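Local structure of insecticidal crystal protein Cry7Cal (Bacillus thuringiensis, 5ZI1) at residues Leu174-Gln179 against Asp237-Pro242; Ser119-Phe124 against Leu152-Asn157; Glu185-Cys190 against Asp228-Phe233. The protein is an insecticidal delta-endotoxin active against the locust Locusta migratoria manilensis, and probably acts through receptor binding like others of its family. All blocks are in the same frame, centred on the assembly; numbering follows the deposited sequence.

Contact 1: Leu174-Gln179 against Asp237-Pro242; sequences LFYNEQ and DARTYP
Tyr176 and Asp237 each carry CG anti to the backbone N (chi1 -177° and 180°). This brings the phenol to the carboxylate. Arg239, with CG anti to its carbonyl carbon, runs extended to NE and lays its guanidinium over one face of the same ring. The contact joins helix 169-202 of the helical N-terminal domain of a three-domain Cry toxin to the loop that leads on to strand 245-246. The guanidinium and ring planes are 13° apart, with centres 4.0 Å apart, a stacked cation-pi pair. NH1 of Arg239 sits toward the rim, 3.4 Å from CD2 of Tyr176. CD of Arg239 adds a CH-pi contact over the same ring. The arginine also forms salt bridges to Glu159 through NE and to Asp173 through NH2, which help to hold the guanidinium in place over the ring. Tyr176 OH lies 2.9 Å from Asp237 OD2 and close to OD1 as well. Both bonds are weak, and which oxygen takes the proton is not settled. The carboxylate is held by its own loop, with both donors above its plane: Asp237 OD2 accepts from Thr240 OG1 at 2.6 Å, and Asp237 OD1 accepts from Thr240 N in an Asx motif. Gln179 NE2 bonds to the backbone oxygens of Leu152 and Tyr236. Gln179 OE1 lies 2.8 Å from a water that probably donates to it and accepts from Ala238 N.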
loop_
_atom_site.group_PDB
_atom_site.type_symbol
_atom_site.label_atom_id
_atom_site.label_comp_id
_atom_site.label_asym_id
_atom_site.label_seq_id
_atom_site.Cartn_x
_atom_site.Cartn_y
_atom_site.Cartn_z
ATOM N N LEU A 174 17.489 17.523 19.580
ATOM C CA LEU A 174 16.134 18.048 19.705
ATOM C C LEU A 174 15.322 17.739 18.453
ATOM O O LEU A 174 14.197 17.229 18.534
ATOM C CB LEU A 174 16.181 19.551 19.953
ATOM C CG LEU A 174 14.819 20.226 20.171
ATOM C CD1 LEU A 174 14.224 19.841 21.526
ATOM C CD2 LEU A 174 14.947 21.743 20.045
ATOM N N PHE A 175 15.895 18.022 17.281
ATOM C CA PHE A 175 15.201 17.767 16.016
ATOM C C PHE A 175 14.879 16.288 15.843
ATOM O O PHE A 175 13.767 15.930 15.431
ATOM C CB PHE A 175 16.048 18.287 14.863
ATOM C CG PHE A 175 16.002 19.783 14.719
ATOM C CD1 PHE A 175 14.790 20.444 14.605
ATOM C CD2 PHE A 175 17.162 20.524 14.711
ATOM C CE1 PHE A 175 14.743 21.815 14.468
ATOM C CE2 PHE A 175 17.125 21.903 14.581
ATOM C CZ PHE A 175 15.913 22.550 14.462
ATOM N N TYR A 176 15.829 15.415 16.191
ATOM C CA TYR A 176 15.573 13.981 16.210
ATOM C C TYR A 176 14.348 13.649 17.049
ATOM O O TYR A 176 13.428 12.967 16.579
ATOM C CB TYR A 176 16.805 13.227 16.736
ATOM C CG TYR A 176 16.622 11.729 16.700
ATOM C CD1 TYR A 176 16.698 11.036 15.492
ATOM C CD2 TYR A 176 16.332 11.007 17.856
ATOM C CE1 TYR A 176 16.507 9.663 15.433
ATOM C CE2 TYR A 176 16.145 9.627 17.818
ATOM C CZ TYR A 176 16.238 8.956 16.593
ATOM O OH TYR A 176 16.061 7.582 16.514
ATOM N N ASN A 177 14.301 14.148 18.290
ATOM C CA ASN A 177 13.183 13.811 19.170
ATOM C C ASN A 177 11.885 14.441 18.694
ATOM O O ASN A 177 10.818 13.839 18.829
ATOM C CB ASN A 177 13.478 14.240 20.607
ATOM C CG ASN A 177 14.636 13.471 21.212
ATOM O OD1 ASN A 177 14.850 12.297 20.904
ATOM N ND2 ASN A 177 15.381 14.125 22.088
ATOM N N GLU A 178 11.940 15.668 18.181
ATOM C CA GLU A 178 10.752 16.238 17.566
ATOM C C GLU A 178 10.253 15.348 16.429
ATOM O O GLU A 178 9.056 15.055 16.343
ATOM C CB GLU A 178 11.045 17.644 17.060
ATOM C CG GLU A 178 11.226 18.655 18.161
ATOM C CD GLU A 178 11.525 20.025 17.605
ATOM O OE1 GLU A 178 11.780 20.953 18.418
ATOM O OE2 GLU A 178 11.497 20.158 16.348
ATOM N N GLN A 179 11.169 14.875 15.574
ATOM C CA GLN A 179 10.769 14.024 14.448
ATOM C C GLN A 179 10.074 12.764 14.939
ATOM O O GLN A 179 9.015 12.379 14.430
ATOM C CB GLN A 179 11.988 13.660 13.591
ATOM C CG GLN A 179 11.617 12.944 12.275
ATOM C CD GLN A 179 12.801 12.278 11.584
ATOM O OE1 GLN A 179 13.619 11.606 12.222
ATOM N NE2 GLN A 179 12.888 12.450 10.257
ATOM N N ASP A 237 13.852 8.171 10.073
ATOM C CA ASP A 237 14.711 8.110 11.256
ATOM C C ASP A 237 16.104 7.699 10.803
ATOM O O ASP A 237 16.388 6.514 10.611
ATOM C CB ASP A 237 14.121 7.122 12.259
ATOM C CG ASP A 237 14.946 6.976 13.526
ATOM O OD1 ASP A 237 16.130 7.381 13.544
ATOM O OD2 ASP A 237 14.408 6.404 14.504
ATOM N N ALA A 238 16.983 8.685 10.619
ATOM C CA ALA A 238 18.297 8.417 10.043
ATOM C C ALA A 238 19.234 7.673 10.987
ATOM O O ALA A 238 20.281 7.198 10.535
ATOM C CB ALA A 238 18.957 9.724 9.607
ATOM N N ARG A 239 18.901 7.569 12.272
ATOM C CA ARG A 239 19.709 6.738 13.160
ATOM C C ARG A 239 19.325 5.272 13.054
ATOM O O ARG A 239 20.198 4.399 13.077
ATOM C CB ARG A 239 19.564 7.204 14.605
ATOM C CG ARG A 239 20.362 8.433 14.906
ATOM C CD ARG A 239 20.102 8.950 16.310
ATOM N NE ARG A 239 20.453 10.358 16.327
ATOM C CZ ARG A 239 20.254 11.186 17.344
ATOM N NH1 ARG A 239 19.705 10.752 18.470
ATOM N NH2 ARG A 239 20.610 12.457 17.214
ATOM N N THR A 240 18.021 4.991 12.967
ATOM C CA THR A 240 17.556 3.621 12.812
ATOM C C THR A 240 17.785 3.123 11.391
ATOM O O THR A 240 17.969 1.918 11.180
ATOM C CB THR A 240 16.075 3.526 13.177
ATOM O OG1 THR A 240 15.837 4.205 14.413
ATOM C CG2 THR A 240 15.634 2.093 13.321
ATOM N N TYR A 241 17.823 4.031 10.422
ATOM C CA TYR A 241 18.043 3.690 9.017
ATOM C C TYR A 241 19.149 4.585 8.471
ATOM O O TYR A 241 18.886 5.546 7.730
ATOM C CB TYR A 241 16.745 3.809 8.215
ATOM C CG TYR A 241 15.657 2.876 8.724
ATOM C CD1 TYR A 241 14.720 3.307 9.665
ATOM C CD2 TYR A 241 15.575 1.561 8.279
ATOM C CE1 TYR A 241 13.727 2.445 10.142
ATOM C CE2 TYR A 241 14.588 0.696 8.750
ATOM C CZ TYR A 241 13.667 1.139 9.675
ATOM O OH TYR A 241 12.695 0.268 10.142
ATOM N N PRO A 242 20.407 4.293 8.818
ATOM C CA PRO A 242 21.533 5.097 8.328
ATOM C C PRO A 242 21.970 4.776 6.910
ATOM O O PRO A 242 22.921 5.402 6.422
ATOM C CB PRO A 242 22.655 4.761 9.326
ATOM C CG PRO A 242 22.379 3.346 9.711
ATOM C CD PRO A 242 20.851 3.223 9.734
HETATM O O HOH W 1 16.317 11.262 11.465
#

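Contact 2: Ser119-Phe124 against Leu152-Asn157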
loop_
_atom_site.group_PDB
_atom_site.type_symbol
_atom_site.label_atom_id
_atom_site.label_comp_id
_atom_site.label_asym_id
_atom_site.label_seq_id
_atom_site.Cartn_x
_atom_site.Cartn_y
_atom_site.Cartn_z
ATOM N N SER A 119 14.002 28.098 9.679
ATOM C CA SER A 119 12.848 28.885 9.258
ATOM C C SER A 119 11.856 28.039 8.473
ATOM O O SER A 119 10.644 28.235 8.608
ATOM C CB SER A 119 13.284 30.112 8.452
ATOM O OG SER A 119 13.954 29.743 7.259
ATOM N N THR A 120 12.333 27.082 7.660
ATOM C CA THR A 120 11.384 26.273 6.884
ATOM C C THR A 120 10.695 25.252 7.778
ATOM O O THR A 120 9.496 24.992 7.629
ATOM C CB THR A 120 12.078 25.565 5.711
ATOM O OG1 THR A 120 12.587 26.534 4.789
ATOM C CG2 THR A 120 11.099 24.679 4.964
ATOM N N GLU A 121 11.435 24.687 8.735
ATOM C CA GLU A 121 10.848 23.699 9.632
ATOM C C GLU A 121 9.826 24.342 10.560
ATOM O O GLU A 121 8.818 23.712 10.904
ATOM C CB GLU A 121 11.965 22.993 10.413
ATOM C CG GLU A 121 11.538 21.675 11.057
ATOM C CD GLU A 121 10.783 21.864 12.379
ATOM O OE1 GLU A 121 11.097 22.843 13.100
ATOM O OE2 GLU A 121 9.881 21.041 12.688
ATOM N N ASN A 122 10.058 25.601 10.958
ATOM C CA ASN A 122 9.053 26.327 11.716
ATOM C C ASN A 122 7.798 26.573 10.885
ATOM O O ASN A 122 6.687 26.515 11.424
ATOM C CB ASN A 122 9.639 27.642 12.245
ATOM C CG ASN A 122 10.527 27.444 13.506
ATOM O OD1 ASN A 122 10.448 26.424 14.194
ATOM N ND2 ASN A 122 11.363 28.429 13.797
ATOM N N LEU A 123 7.934 26.809 9.570
ATOM C CA LEU A 123 6.738 26.971 8.750
ATOM C C LEU A 123 5.862 25.729 8.819
ATOM O O LEU A 123 4.636 25.830 8.934
ATOM C CB LEU A 123 7.092 27.294 7.295
ATOM C CG LEU A 123 5.882 27.743 6.441
ATOM C CD1 LEU A 123 5.097 28.815 7.187
ATOM C CD2 LEU A 123 6.288 28.281 5.078
ATOM N N PHE A 124 6.467 24.545 8.775
ATOM C CA PHE A 124 5.669 23.332 8.912
ATOM C C PHE A 124 4.940 23.310 10.253
ATOM O O PHE A 124 3.731 23.064 10.306
ATOM C CB PHE A 124 6.553 22.089 8.729
ATOM C CG PHE A 124 6.802 21.719 7.272
ATOM C CD1 PHE A 124 5.867 20.994 6.553
ATOM C CD2 PHE A 124 7.971 22.101 6.634
ATOM C CE1 PHE A 124 6.094 20.650 5.219
ATOM C CE2 PHE A 124 8.216 21.761 5.313
ATOM C CZ PHE A 124 7.274 21.038 4.599
ATOM N N LEU A 152 8.465 15.432 7.915
ATOM C CA LEU A 152 9.296 14.365 8.464
ATOM C C LEU A 152 10.588 14.213 7.677
ATOM O O LEU A 152 11.674 14.032 8.260
ATOM C CB LEU A 152 8.515 13.050 8.464
ATOM C CG LEU A 152 7.363 13.101 9.460
ATOM C CD1 LEU A 152 6.554 11.831 9.415
ATOM C CD2 LEU A 152 7.953 13.332 10.828
ATOM N N PHE A 153 10.487 14.297 6.346
ATOM C CA PHE A 153 11.654 14.173 5.491
ATOM C C PHE A 153 12.589 15.357 5.656
ATOM O O PHE A 153 13.817 15.190 5.687
ATOM C CB PHE A 153 11.218 14.045 4.035
ATOM C CG PHE A 153 12.337 14.212 3.069
ATOM C CD1 PHE A 153 13.374 13.291 3.032
ATOM C CD2 PHE A 153 12.375 15.296 2.216
ATOM C CE1 PHE A 153 14.422 13.445 2.150
ATOM C CE2 PHE A 153 13.423 15.448 1.326
ATOM C CZ PHE A 153 14.447 14.525 1.297
ATOM N N LEU A 154 12.032 16.567 5.738
ATOM C CA LEU A 154 12.859 17.733 6.019
ATOM C C LEU A 154 13.615 17.573 7.339
ATOM O O LEU A 154 14.774 17.981 7.449
ATOM C CB LEU A 154 12.002 18.989 6.053
ATOM C CG LEU A 154 12.802 20.243 6.394
ATOM C CD1 LEU A 154 13.742 20.529 5.275
ATOM C CD2 LEU A 154 11.930 21.466 6.718
ATOM N N LEU A 155 12.970 16.990 8.355
ATOM C CA LEU A 155 13.613 16.880 9.655
ATOM C C LEU A 155 14.804 15.938 9.584
ATOM O O LEU A 155 15.792 16.136 10.300
ATOM C CB LEU A 155 12.594 16.422 10.711
ATOM C CG LEU A 155 11.671 17.538 11.230
ATOM C CD1 LEU A 155 10.380 17.022 11.866
ATOM C CD2 LEU A 155 12.477 18.408 12.210
ATOM N N LYS A 156 14.743 14.941 8.693
ATOM C CA LYS A 156 15.887 14.062 8.476
ATOM C C LYS A 156 17.136 14.856 8.115
ATOM O O LYS A 156 18.248 14.487 8.507
ATOM C CB LYS A 156 15.566 13.043 7.377
ATOM C CG LYS A 156 16.723 12.112 7.024
ATOM C CD LYS A 156 16.307 11.049 6.001
ATOM C CE LYS A 156 17.508 10.267 5.483
ATOM N NZ LYS A 156 17.129 8.981 4.838
ATOM N N ASN A 157 16.975 15.954 7.372
ATOM C CA ASN A 157 18.143 16.716 6.940
ATOM C C ASN A 157 18.991 17.177 8.131
ATOM O O ASN A 157 20.223 17.195 8.044
ATOM C CB ASN A 157 17.707 17.903 6.078
ATOM C CG ASN A 157 17.274 17.488 4.657
ATOM O OD1 ASN A 157 17.498 18.221 3.697
ATOM N ND2 ASN A 157 16.636 16.329 4.531
#
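Helix 119-124 and helix 152-157 run nearly antiparallel, with 153° between their N-to-C directions. Their axes come within 10.4 Å of each other. Glu121 CA and Leu154 CA, the nearest such pair, are 7.3 Å apart. Leu154 points at the other helix, and CG anti to its backbone N (chi1 178°) sends CD2 in among three residues. Leu154 CD2 lies 3.8 Å from Thr120 CG2. It is equally near the CA of Glu121. The Phe124 ring is met obliquely, with Leu154 CD2 4.0 Å from Phe124 CE2. Thr120 turns its methyl to the leucine, while its OG1 bonds back to Arg116 O within its own helix. These segments belong to helices 107-127 and 141-165 of the alpha-helical bundle that forms the N-terminal domain of Cry toxins, the domain linked to pore formation in this family. Leu155 works beside Leu154. Leu155 CD2 reaches Glu121 CG at 3.6 Å and also touches the carboxylate at OE2. The Glu121 chain bends at chi2 (-81°). CG lies against Leu155 CD2, and the carboxylate turns alongside the same methyl. The buried carboxylate has partners for both oxygens: OE1 forms a salt bridge with Lys125, and OE2 bonds to His151 NE2. The ring of the same His151 lies nearly parallel to that of Phe124 where the two meet.

Contact 3: Glu185-Cys190 against Asp228-Phe233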
loop_
_atom_site.group_PDB
_atom_site.type_symbol
_atom_site.label_atom_id
_atom_site.label_comp_id
_atom_site.label_asym_id
_atom_site.label_seq_id
_atom_site.Cartn_x
_atom_site.Cartn_y
_atom_site.Cartn_z
ATOM N N GLU A 185 2.497 11.399 15.812
ATOM C CA GLU A 185 1.357 12.287 15.668
ATOM C C GLU A 185 0.740 12.162 14.281
ATOM O O GLU A 185 -0.477 11.972 14.140
ATOM C CB GLU A 185 1.784 13.725 15.931
ATOM C CG GLU A 185 0.622 14.727 15.922
ATOM C CD GLU A 185 1.106 16.149 16.175
ATOM O OE1 GLU A 185 0.672 17.067 15.437
ATOM O OE2 GLU A 185 1.942 16.339 17.104
ATOM N N TYR A 186 1.572 12.276 13.242
ATOM C CA TYR A 186 1.071 12.293 11.871
ATOM C C TYR A 186 0.465 10.948 11.494
ATOM O O TYR A 186 -0.594 10.896 10.861
ATOM C CB TYR A 186 2.194 12.674 10.913
ATOM C CG TYR A 186 2.752 14.074 11.114
ATOM C CD1 TYR A 186 2.049 15.045 11.831
ATOM C CD2 TYR A 186 3.969 14.432 10.558
ATOM C CE1 TYR A 186 2.563 16.335 12.000
ATOM C CE2 TYR A 186 4.490 15.698 10.717
ATOM C CZ TYR A 186 3.785 16.650 11.439
ATOM O OH TYR A 186 4.322 17.911 11.572
ATOM N N THR A 187 1.108 9.854 11.911
ATOM C CA THR A 187 0.564 8.518 11.685
ATOM C C THR A 187 -0.780 8.348 12.376
ATOM O O THR A 187 -1.733 7.846 11.777
ATOM C CB THR A 187 1.559 7.467 12.185
ATOM O OG1 THR A 187 2.819 7.638 11.522
ATOM C CG2 THR A 187 1.039 6.059 11.951
ATOM N N ASP A 188 -0.875 8.754 13.654
ATOM C CA ASP A 188 -2.132 8.605 14.387
ATOM C C ASP A 188 -3.246 9.401 13.735
ATOM O O ASP A 188 -4.385 8.935 13.639
ATOM C CB ASP A 188 -1.981 9.066 15.832
ATOM C CG ASP A 188 -1.188 8.098 16.691
ATOM O OD1 ASP A 188 -0.844 6.995 16.206
ATOM O OD2 ASP A 188 -0.921 8.454 17.867
ATOM N N HIS A 189 -2.950 10.629 13.327
ATOM C CA HIS A 189 -3.964 11.436 12.669
ATOM C C HIS A 189 -4.443 10.776 11.371
ATOM O O HIS A 189 -5.650 10.668 11.129
ATOM C CB HIS A 189 -3.418 12.840 12.404
ATOM C CG HIS A 189 -4.433 13.759 11.814
ATOM N ND1 HIS A 189 -5.302 14.500 12.588
ATOM C CD2 HIS A 189 -4.753 14.024 10.523
ATOM C CE1 HIS A 189 -6.098 15.200 11.798
ATOM N NE2 HIS A 189 -5.784 14.931 10.541
ATOM N N CYS A 190 -3.510 10.299 10.533
ATOM C CA CYS A 190 -3.913 9.713 9.247
ATOM C C CYS A 190 -4.748 8.456 9.443
ATOM O O CYS A 190 -5.731 8.240 8.727
ATOM C CB CYS A 190 -2.697 9.397 8.375
ATOM S SG CYS A 190 -1.764 10.854 7.857
ATOM N N ASP A 228 -0.138 4.599 1.996
ATOM C CA ASP A 228 1.144 4.186 1.440
ATOM C C ASP A 228 2.277 5.114 1.858
ATOM O O ASP A 228 3.444 4.740 1.735
ATOM C CB ASP A 228 1.052 4.103 -0.096
ATOM C CG ASP A 228 0.212 2.914 -0.576
ATOM O OD1 ASP A 228 -0.067 1.997 0.235
ATOM O OD2 ASP A 228 -0.165 2.876 -1.778
ATOM N N LEU A 229 1.961 6.320 2.329
ATOM C CA LEU A 229 2.979 7.201 2.895
ATOM C C LEU A 229 3.468 6.717 4.255
ATOM O O LEU A 229 4.636 6.923 4.586
ATOM C CB LEU A 229 2.435 8.617 3.058
ATOM C CG LEU A 229 2.252 9.521 1.844
ATOM C CD1 LEU A 229 1.669 10.853 2.344
ATOM C CD2 LEU A 229 3.562 9.734 1.091
ATOM N N LEU A 230 2.598 6.086 5.056
ATOM C CA LEU A 230 2.860 5.873 6.484
ATOM C C LEU A 230 3.998 4.897 6.776
ATOM O O LEU A 230 4.708 5.088 7.770
ATOM C CB LEU A 230 1.589 5.410 7.205
ATOM C CG LEU A 230 0.411 6.385 7.089
ATOM C CD1 LEU A 230 -0.812 5.890 7.833
ATOM C CD2 LEU A 230 0.794 7.775 7.570
ATOM N N PRO A 231 4.233 3.857 5.965
ATOM C CA PRO A 231 5.415 3.009 6.223
ATOM C C PRO A 231 6.732 3.753 6.080
ATOM O O PRO A 231 7.730 3.346 6.676
ATOM C CB PRO A 231 5.290 1.890 5.184
ATOM C CG PRO A 231 3.852 1.894 4.780
ATOM C CD PRO A 231 3.383 3.298 4.895
ATOM N N LEU A 232 6.774 4.832 5.305
ATOM C CA LEU A 232 8.020 5.563 5.144
ATOM C C LEU A 232 8.366 6.394 6.364
ATOM O O LEU A 232 9.554 6.632 6.616
ATOM C CB LEU A 232 7.936 6.464 3.919
ATOM C CG LEU A 232 7.835 5.669 2.617
ATOM C CD1 LEU A 232 7.342 6.538 1.474
ATOM C CD2 LEU A 232 9.186 5.092 2.302
ATOM N N PHE A 233 7.359 6.858 7.108
ATOM C CA PHE A 233 7.593 7.787 8.213
ATOM C C PHE A 233 8.685 7.327 9.178
ATOM O O PHE A 233 9.627 8.100 9.408
ATOM C CB PHE A 233 6.270 8.060 8.950
ATOM C CG PHE A 233 5.297 8.935 8.166
ATOM C CD1 PHE A 233 5.576 9.323 6.868
ATOM C CD2 PHE A 233 4.116 9.369 8.744
ATOM C CE1 PHE A 233 4.692 10.112 6.162
ATOM C CE2 PHE A 233 3.239 10.170 8.059
ATOM C CZ PHE A 233 3.517 10.537 6.759
HETATM O O HOH W 2 4.041 5.554 10.294
#
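Thr187 OG1 has two polar partners: it bonds to Val183 O, one turn back in its own helix, and accepts from a water at 2.7 Å. The same water donates to Leu230 O, also at 2.7 Å, and so bridges the two segments. Thr187 OG1 also lies at the edge of the Phe233 ring, near its plane, 3.5 Å from CD2. Phe233 CE2 is 3.9 Å from Tyr186 CB, which meets the ring obliquely. Tyr186 starts toward the other segment, but its phenol leads away, and its OH bonds to His151 ND1. One turn on, Leu230 CD2 packs 3.9 Å from Cys190 CB and also touches the sulfur. The leucine has CG anti to its carbonyl carbon (chi1 -58°), and both of its methyls come close to Cys190 CB. The contact lies within the helical N-terminal domain of the toxin. It seats the turn between helix 208-227 and helix 232-235 against helix 169-202, and Phe233 reaches on to Leu152 of helix 141-165. The direct contacts between the side chains are mainly apolar, so the polar tie between the segments rests on the water, which adds a second donor to Leu230 O beside Phe233 N.

Contacts 1 and 3 both use helix 169-202, and along the chain contact 3 is nested inside the loop closed by contact 1. Contact 2 joins two other helices of the same domain and closes before either of them opens. Contacts 2 and 3 are buried. Contact 1 lies at the surface, where charged and aromatic groups meet. Contact 2 packs leucine branches on apolar groups and on the aliphatic part of a buried glutamate, while contact 3 adds a bridging water to its apolar packing. Helix 141-165 connects all three: Leu152 touches both of the other contacts, with its carbonyl toward contact 1 and its side chain toward contact 3.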